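Long-range contacts in 3-oxosteroid 1-dehydrogenase (Sterolibacterium denitrificans, PDB 7P18), which probably catalyses the FAD-dependent 1,2-dehydrogenation of 3-oxosteroids to 3-oxo-Delta(1)-steroids, passing the electrons on to an acceptor: residues I11-S15 / V267-G271; V36-D40 / H298-D302. All coordinates share one frame; numbering follows the deposited sequence.

Contact 1. Residues I11-S15 / V267-G271. With FAD (flavin-adenine dinucleotide), chain C.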
loop_
_atom_site.group_PDB
_atom_site.type_symbol
_atom_site.label_atom_id
_atom_site.label_comp_id
_atom_site.label_asym_id
_atom_site.label_seq_id
_atom_site.Cartn_x
_atom_site.Cartn_y
_atom_site.Cartn_z
ATOM N N ILE A 11 -14.066 -15.841 14.379
ATOM C CA ILE A 11 -14.687 -14.858 13.468
ATOM C C ILE A 11 -13.636 -13.811 13.083
ATOM O O ILE A 11 -13.066 -13.172 13.971
ATOM C CB ILE A 11 -15.950 -14.241 14.081
ATOM C CG1 ILE A 11 -16.917 -15.317 14.568
ATOM C CG2 ILE A 11 -16.591 -13.334 13.043
ATOM C CD1 ILE A 11 -18.031 -14.773 15.401
ATOM N N VAL A 12 -13.425 -13.643 11.779
ATOM C CA VAL A 12 -12.464 -12.658 11.200
ATOM C C VAL A 12 -13.268 -11.475 10.679
ATOM O O VAL A 12 -14.144 -11.692 9.827
ATOM C CB VAL A 12 -11.635 -13.302 10.089
ATOM C CG1 VAL A 12 -10.698 -12.315 9.444
ATOM C CG2 VAL A 12 -10.864 -14.529 10.605
ATOM N N VAL A 13 -12.992 -10.292 11.187
ATOM C CA VAL A 13 -13.633 -9.026 10.728
ATOM C C VAL A 13 -12.760 -8.356 9.673
ATOM O O VAL A 13 -11.630 -7.930 9.992
ATOM C CB VAL A 13 -13.911 -8.110 11.914
ATOM C CG1 VAL A 13 -14.612 -6.834 11.463
ATOM C CG2 VAL A 13 -14.703 -8.849 12.979
ATOM N N GLY A 14 -13.303 -8.251 8.453
ATOM C CA GLY A 14 -12.636 -7.646 7.299
ATOM C C GLY A 14 -12.267 -8.721 6.308
ATOM O O GLY A 14 -12.098 -9.853 6.722
ATOM N N SER A 15 -12.138 -8.397 5.023
ATOM C CA SER A 15 -11.648 -9.331 3.987
ATOM C C SER A 15 -10.470 -8.728 3.231
ATOM O O SER A 15 -10.322 -9.056 2.063
ATOM C CB SER A 15 -12.742 -9.809 3.041
ATOM O OG SER A 15 -13.250 -8.715 2.302
ATOM N N VAL A 267 -10.633 -12.015 15.253
ATOM C CA VAL A 267 -9.474 -11.351 14.605
ATOM C C VAL A 267 -9.981 -10.076 13.929
ATOM O O VAL A 267 -10.779 -10.200 12.972
ATOM C CB VAL A 267 -8.782 -12.275 13.603
ATOM C CG1 VAL A 267 -7.576 -11.591 12.963
ATOM C CG2 VAL A 267 -8.399 -13.588 14.260
ATOM N N LEU A 268 -9.548 -8.917 14.422
ATOM C CA LEU A 268 -9.880 -7.609 13.804
ATOM C C LEU A 268 -8.877 -7.350 12.684
ATOM O O LEU A 268 -7.711 -6.994 12.990
ATOM C CB LEU A 268 -9.834 -6.516 14.866
ATOM C CG LEU A 268 -10.817 -6.730 16.029
ATOM C CD1 LEU A 268 -10.693 -5.593 17.009
ATOM C CD2 LEU A 268 -12.259 -6.905 15.540
ATOM N N GLY A 269 -9.314 -7.492 11.445
ATOM C CA GLY A 269 -8.541 -7.124 10.240
ATOM C C GLY A 269 -9.335 -6.208 9.313
ATOM O O GLY A 269 -9.402 -6.487 8.118
ATOM N N ALA A 270 -9.882 -5.138 9.871
ATOM C CA ALA A 270 -10.859 -4.260 9.196
ATOM C C ALA A 270 -10.186 -3.028 8.617
ATOM O O ALA A 270 -10.923 -2.101 8.245
ATOM C CB ALA A 270 -11.917 -3.863 10.183
ATOM N N GLY A 271 -8.853 -2.963 8.624
ATOM C CA GLY A 271 -8.136 -1.773 8.132
ATOM C C GLY A 271 -8.156 -0.617 9.089
ATOM O O GLY A 271 -8.506 -0.819 10.276
HETATM P PA FAD C . -7.798 -3.629 3.823
HETATM O O1A FAD C . -7.009 -4.340 2.783
HETATM O O2A FAD C . -8.313 -2.293 3.358
HETATM O O5B FAD C . -8.992 -4.582 4.241
HETATM C C5B FAD C . -9.912 -4.137 5.273
HETATM C C4B FAD C . -11.278 -4.648 4.929
HETATM O O4B FAD C . -12.134 -4.518 6.096
HETATM C C3B FAD C . -11.999 -3.912 3.780
HETATM O O3B FAD C . -12.500 -4.830 2.815
HETATM C C2B FAD C . -13.111 -3.140 4.495
HETATM O O2B FAD C . -14.210 -2.835 3.646
HETATM C C1B FAD C . -13.393 -4.042 5.696
HETATM N N9A FAD C . -14.053 -3.379 6.821
HETATM C C8A FAD C . -13.926 -2.091 7.257
HETATM N N7A FAD C . -14.761 -1.802 8.251
HETATM C C5A FAD C . -15.432 -2.992 8.499
HETATM C C6A FAD C . -16.432 -3.351 9.430
HETATM N N6A FAD C . -17.007 -2.497 10.285
HETATM N N1A FAD C . -16.877 -4.625 9.399
HETATM C C2A FAD C . -16.337 -5.469 8.515
HETATM N N3A FAD C . -15.449 -5.230 7.544
HETATM C C4A FAD C . -15.012 -3.960 7.616
HETATM N N1 FAD C . 1.193 -2.141 0.852
HETATM C C2 FAD C . 2.144 -3.095 0.723
HETATM O O2 FAD C . 2.695 -3.586 1.725
HETATM N N3 FAD C . 2.504 -3.567 -0.474
HETATM C C4 FAD C . 2.153 -2.939 -1.651
HETATM O O4 FAD C . 2.429 -3.489 -2.712
HETATM C C4X FAD C . 1.179 -1.907 -1.576
HETATM N N5 FAD C . 0.783 -1.303 -2.685
HETATM C C5X FAD C . -0.216 -0.364 -2.577
HETATM C C6 FAD C . -0.726 0.228 -3.756
HETATM C C7 FAD C . -1.824 1.078 -3.724
HETATM C C7M FAD C . -2.374 1.677 -5.002
HETATM C C8 FAD C . -2.472 1.308 -2.498
HETATM C C8M FAD C . -3.692 2.210 -2.435
HETATM C C9 FAD C . -1.933 0.804 -1.331
HETATM C C9A FAD C . -0.837 -0.081 -1.341
HETATM N N10 FAD C . -0.281 -0.626 -0.173
HETATM C C10 FAD C . 0.725 -1.580 -0.251
HETATM C "C1'" FAD C . -0.918 -0.412 1.132
HETATM C "C2'" FAD C . -1.856 -1.596 1.451
HETATM O "O2'" FAD C . -2.801 -1.845 0.412
HETATM C "C3'" FAD C . -2.605 -1.422 2.784
HETATM O "O3'" FAD C . -1.772 -0.839 3.788
HETATM C "C4'" FAD C . -3.193 -2.740 3.245
HETATM O "O4'" FAD C . -3.981 -3.261 2.183
HETATM C "C5'" FAD C . -4.023 -2.639 4.507
HETATM O "O5'" FAD C . -4.578 -3.950 4.725
HETATM P P FAD C . -5.710 -4.164 5.820
HETATM O O1P FAD C . -6.008 -5.597 5.700
HETATM O O2P FAD C . -5.394 -3.533 7.101
HETATM O O3P FAD C . -6.984 -3.350 5.193
#

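Contact 2. Residues V36-D40 / H298-D302. With FAD (flavin-adenine dinucleotide), chain C.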
loop_
_atom_site.group_PDB
_atom_site.type_symbol
_atom_site.label_atom_id
_atom_site.label_comp_id
_atom_site.label_asym_id
_atom_site.label_seq_id
_atom_site.Cartn_x
_atom_site.Cartn_y
_atom_site.Cartn_z
ATOM N N VAL A 36 -16.479 -11.858 7.965
ATOM C CA VAL A 36 -17.520 -10.815 7.701
ATOM C C VAL A 36 -16.865 -9.586 7.042
ATOM O O VAL A 36 -15.832 -9.100 7.583
ATOM C CB VAL A 36 -18.313 -10.444 8.967
ATOM C CG1 VAL A 36 -19.071 -11.651 9.524
ATOM C CG2 VAL A 36 -17.483 -9.786 10.039
ATOM N N GLU A 37 -17.469 -9.097 5.949
ATOM C CA GLU A 37 -17.009 -7.936 5.138
ATOM C C GLU A 37 -18.130 -6.876 5.090
ATOM O O GLU A 37 -19.283 -7.255 4.765
ATOM C CB GLU A 37 -16.596 -8.410 3.739
ATOM C CG GLU A 37 -16.399 -7.271 2.726
ATOM C CD GLU A 37 -15.394 -6.218 3.103
ATOM O OE1 GLU A 37 -14.315 -6.615 3.647
ATOM O OE2 GLU A 37 -15.673 -5.009 2.850
ATOM N N LYS A 38 -17.799 -5.636 5.455
ATOM C CA LYS A 38 -18.702 -4.456 5.513
ATOM C C LYS A 38 -19.283 -4.207 4.117
ATOM O O LYS A 38 -20.498 -3.999 4.044
ATOM C CB LYS A 38 -17.953 -3.240 6.063
ATOM C CG LYS A 38 -18.574 -1.848 5.897
ATOM C CD LYS A 38 -17.656 -0.886 6.634
ATOM C CE LYS A 38 -17.968 0.565 6.475
ATOM N NZ LYS A 38 -17.197 1.371 7.429
ATOM N N SER A 39 -18.462 -4.289 3.069
ATOM C CA SER A 39 -18.790 -3.737 1.733
ATOM C C SER A 39 -19.361 -4.846 0.857
ATOM O O SER A 39 -19.454 -6.004 1.302
ATOM C CB SER A 39 -17.605 -3.044 1.098
ATOM O OG SER A 39 -16.786 -3.964 0.415
ATOM N N ASP A 40 -19.695 -4.483 -0.376
ATOM C CA ASP A 40 -20.274 -5.371 -1.416
ATOM C C ASP A 40 -19.155 -6.144 -2.107
ATOM O O ASP A 40 -19.482 -6.997 -2.931
ATOM C CB ASP A 40 -21.067 -4.548 -2.452
ATOM C CG ASP A 40 -20.267 -3.440 -3.110
ATOM O OD1 ASP A 40 -19.604 -2.646 -2.388
ATOM O OD2 ASP A 40 -20.277 -3.376 -4.337
ATOM N N HIS A 298 -14.328 2.375 2.620
ATOM C CA HIS A 298 -14.874 1.926 3.939
ATOM C C HIS A 298 -14.014 2.003 5.211
ATOM O O HIS A 298 -14.635 2.066 6.291
ATOM C CB HIS A 298 -15.476 0.520 3.794
ATOM C CG HIS A 298 -16.214 0.312 2.513
ATOM N ND1 HIS A 298 -17.462 0.860 2.283
ATOM C CD2 HIS A 298 -15.891 -0.376 1.397
ATOM C CE1 HIS A 298 -17.875 0.519 1.079
ATOM N NE2 HIS A 298 -16.928 -0.240 0.515
ATOM N N ASN A 299 -12.686 1.996 5.149
ATOM C CA ASN A 299 -11.939 1.908 6.438
ATOM C C ASN A 299 -12.184 3.178 7.253
ATOM O O ASN A 299 -11.488 4.185 7.049
ATOM C CB ASN A 299 -10.451 1.594 6.222
ATOM C CG ASN A 299 -10.241 0.324 5.443
ATOM O OD1 ASN A 299 -11.176 -0.495 5.282
ATOM N ND2 ASN A 299 -9.023 0.145 4.959
ATOM N N THR A 300 -13.133 3.103 8.199
ATOM C CA THR A 300 -13.648 4.252 8.986
ATOM C C THR A 300 -13.402 4.001 10.483
ATOM O O THR A 300 -14.066 4.634 11.293
ATOM C CB THR A 300 -15.130 4.488 8.640
ATOM O OG1 THR A 300 -15.925 3.300 8.756
ATOM C CG2 THR A 300 -15.301 4.971 7.213
ATOM N N GLY A 301 -12.490 3.082 10.857
ATOM C CA GLY A 301 -12.047 2.983 12.263
ATOM C C GLY A 301 -13.108 2.312 13.147
ATOM O O GLY A 301 -13.040 2.485 14.375
ATOM N N ASP A 302 -14.009 1.531 12.558
ATOM C CA ASP A 302 -15.187 0.949 13.263
ATOM C C ASP A 302 -14.734 -0.017 14.377
ATOM O O ASP A 302 -15.330 -0.017 15.449
ATOM C CB ASP A 302 -16.099 0.200 12.308
ATOM C CG ASP A 302 -16.684 1.032 11.159
ATOM O OD1 ASP A 302 -16.718 2.250 11.277
ATOM O OD2 ASP A 302 -17.096 0.419 10.170
HETATM P PA FAD C . -7.798 -3.629 3.823
HETATM O O1A FAD C . -7.009 -4.340 2.783
HETATM O O2A FAD C . -8.313 -2.293 3.358
HETATM O O5B FAD C . -8.992 -4.582 4.241
HETATM C C5B FAD C . -9.912 -4.137 5.273
HETATM C C4B FAD C . -11.278 -4.648 4.929
HETATM O O4B FAD C . -12.134 -4.518 6.096
HETATM C C3B FAD C . -11.999 -3.912 3.780
HETATM O O3B FAD C . -12.500 -4.830 2.815
HETATM C C2B FAD C . -13.111 -3.140 4.495
HETATM O O2B FAD C . -14.210 -2.835 3.646
HETATM C C1B FAD C . -13.393 -4.042 5.696
HETATM N N9A FAD C . -14.053 -3.379 6.821
HETATM C C8A FAD C . -13.926 -2.091 7.257
HETATM N N7A FAD C . -14.761 -1.802 8.251
HETATM C C5A FAD C . -15.432 -2.992 8.499
HETATM C C6A FAD C . -16.432 -3.351 9.430
HETATM N N6A FAD C . -17.007 -2.497 10.285
HETATM N N1A FAD C . -16.877 -4.625 9.399
HETATM C C2A FAD C . -16.337 -5.469 8.515
HETATM N N3A FAD C . -15.449 -5.230 7.544
HETATM C C4A FAD C . -15.012 -3.960 7.616
HETATM N N1 FAD C . 1.193 -2.141 0.852
HETATM C C2 FAD C . 2.144 -3.095 0.723
HETATM O O2 FAD C . 2.695 -3.586 1.725
HETATM N N3 FAD C . 2.504 -3.567 -0.474
HETATM C C4 FAD C . 2.153 -2.939 -1.651
HETATM O O4 FAD C . 2.429 -3.489 -2.712
HETATM C C4X FAD C . 1.179 -1.907 -1.576
HETATM N N5 FAD C . 0.783 -1.303 -2.685
HETATM C C5X FAD C . -0.216 -0.364 -2.577
HETATM C C6 FAD C . -0.726 0.228 -3.756
HETATM C C7 FAD C . -1.824 1.078 -3.724
HETATM C C7M FAD C . -2.374 1.677 -5.002
HETATM C C8 FAD C . -2.472 1.308 -2.498
HETATM C C8M FAD C . -3.692 2.210 -2.435
HETATM C C9 FAD C . -1.933 0.804 -1.331
HETATM C C9A FAD C . -0.837 -0.081 -1.341
HETATM N N10 FAD C . -0.281 -0.626 -0.173
HETATM C C10 FAD C . 0.725 -1.580 -0.251
HETATM C "C1'" FAD C . -0.918 -0.412 1.132
HETATM C "C2'" FAD C . -1.856 -1.596 1.451
HETATM O "O2'" FAD C . -2.801 -1.845 0.412
HETATM C "C3'" FAD C . -2.605 -1.422 2.784
HETATM O "O3'" FAD C . -1.772 -0.839 3.788
HETATM C "C4'" FAD C . -3.193 -2.740 3.245
HETATM O "O4'" FAD C . -3.981 -3.261 2.183
HETATM C "C5'" FAD C . -4.023 -2.639 4.507
HETATM O "O5'" FAD C . -4.578 -3.950 4.725
HETATM P P FAD C . -5.710 -4.164 5.820
HETATM O O1P FAD C . -6.008 -5.597 5.700
HETATM O O2P FAD C . -5.394 -3.533 7.101
HETATM O O3P FAD C . -6.984 -3.350 5.193
HETATM O O HOH W 1 -17.486 -0.783 -2.368
#

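Contact 1. Residues I11-S15 / V267-G271
V12 and V267 sit side by side in a parallel sheet with their CA atoms 4.7 Å apart, V13 and L268 form the next pair, and the two chain directions differ by 21°. Strands 10-13 and 265-268 are neighbours in the five-stranded parallel sheet of the Rossmann fold. The ladder starts with V267 N to I11 O at 3.0 Å and continues with V13 N to V267 O at 2.8 Å. Beyond the last bridge G269 N still reaches V13 O at 2.8 Å, but the N-H...O angle falls to 140°, where the 265-268 strand has ended. A270 N, near the same carbonyl but badly angled, is bonded instead to the side-chain oxygen of N527. A CA-H...O contact, G14 CA to G269 O at 3.5 Å, follows where the chains pass into loops.

V12 and V267 pack on one face of the sheet. On the other, V13 and L268 run side by side, CG2 of V13 lying 4.0 Å from CD2 of L268, and T303 of helix 302-309 touches both. With chi1 of -178°, V13 turns CG1 to the carbonyl side of its CA, where this methyl meets A270 CB and lies 3.7 Å from FAD C2A. A270 CB in turn borders C8A and C5A of the adenine. G14, without a side chain, brings its CA to 3.4 Å from the ribose oxygen FAD O4B.

Backbone hydrogen bonds thus fix the strand ends, and no charged side chain of these two segments meets the cofactor here: methyl groups and backbone border its adenine, glycine backbone its ribose and, at G271, a phosphate.

Contact 2. Residues V36-D40 / H298-D302
K38 and D302 form a salt bridge, NZ to OD2 at 2.9 Å, between the loop after strand 33-36 of the Rossmann fold and the start of helix 302-309. The ammonium comes in on the syn side of the carboxylate, 23° out of its plane, and K38 NZ gives a second hydrogen bond to H298 O, 2.9 Å. T300 OG1 is close to NZ too, but poorly angled; it lies within hydrogen-bonding distance of both H298 O and D302 OD1, and its one proton cannot serve both. K38 is extended throughout, CG anti to the backbone N (chi1 165°), and its chain passes the adenine with CD near N7A before reaching these oxygens. D302 OD2 takes a second donor, FAD N6A at 2.9 Å, so one oxygen serves both lysine and adenine.

E37 supplies the acidic grip on the ribose hydroxyls familiar from Rossmann folds: FAD O3B donates to its OE1 and FAD O2B to its OE2, each at 2.7 Å. E37 OE2 also accepts S39 N at 2.9 Å, from the anti side and 30° out of the carboxylate plane, which helps hold the group. N299 ND2 donates almost straight to the phosphate oxygen FAD O2A at 3.0 Å, and also to E274. S39 OG is bonded by R150 and by K41 N. At the edge of the H298 ring, in its plane, a water lies 3.0 Å from H298 NE2 and donates to D40 OD1.

The two contacts, with centres 9 Å apart, line the ADP half of one FAD molecule. Contact 1 supplies methyl groups and backbone to it, contact 2 the carboxylates and the amide. They are joined directly: G14 N probably bonds V36 O at 2.8 Å, continuing the sheet to strand 33-36, and S15 OG bonds E37 OE1 at 2.7 Å, a second-shell hold on the ribose-binding carboxylate. A270 O lies 3.4 Å from N299 OD1 beside adenine C8A. The flavin ring beside the bound steroid is at the other end of the extended cofactor, so this pair positions the nucleotide end.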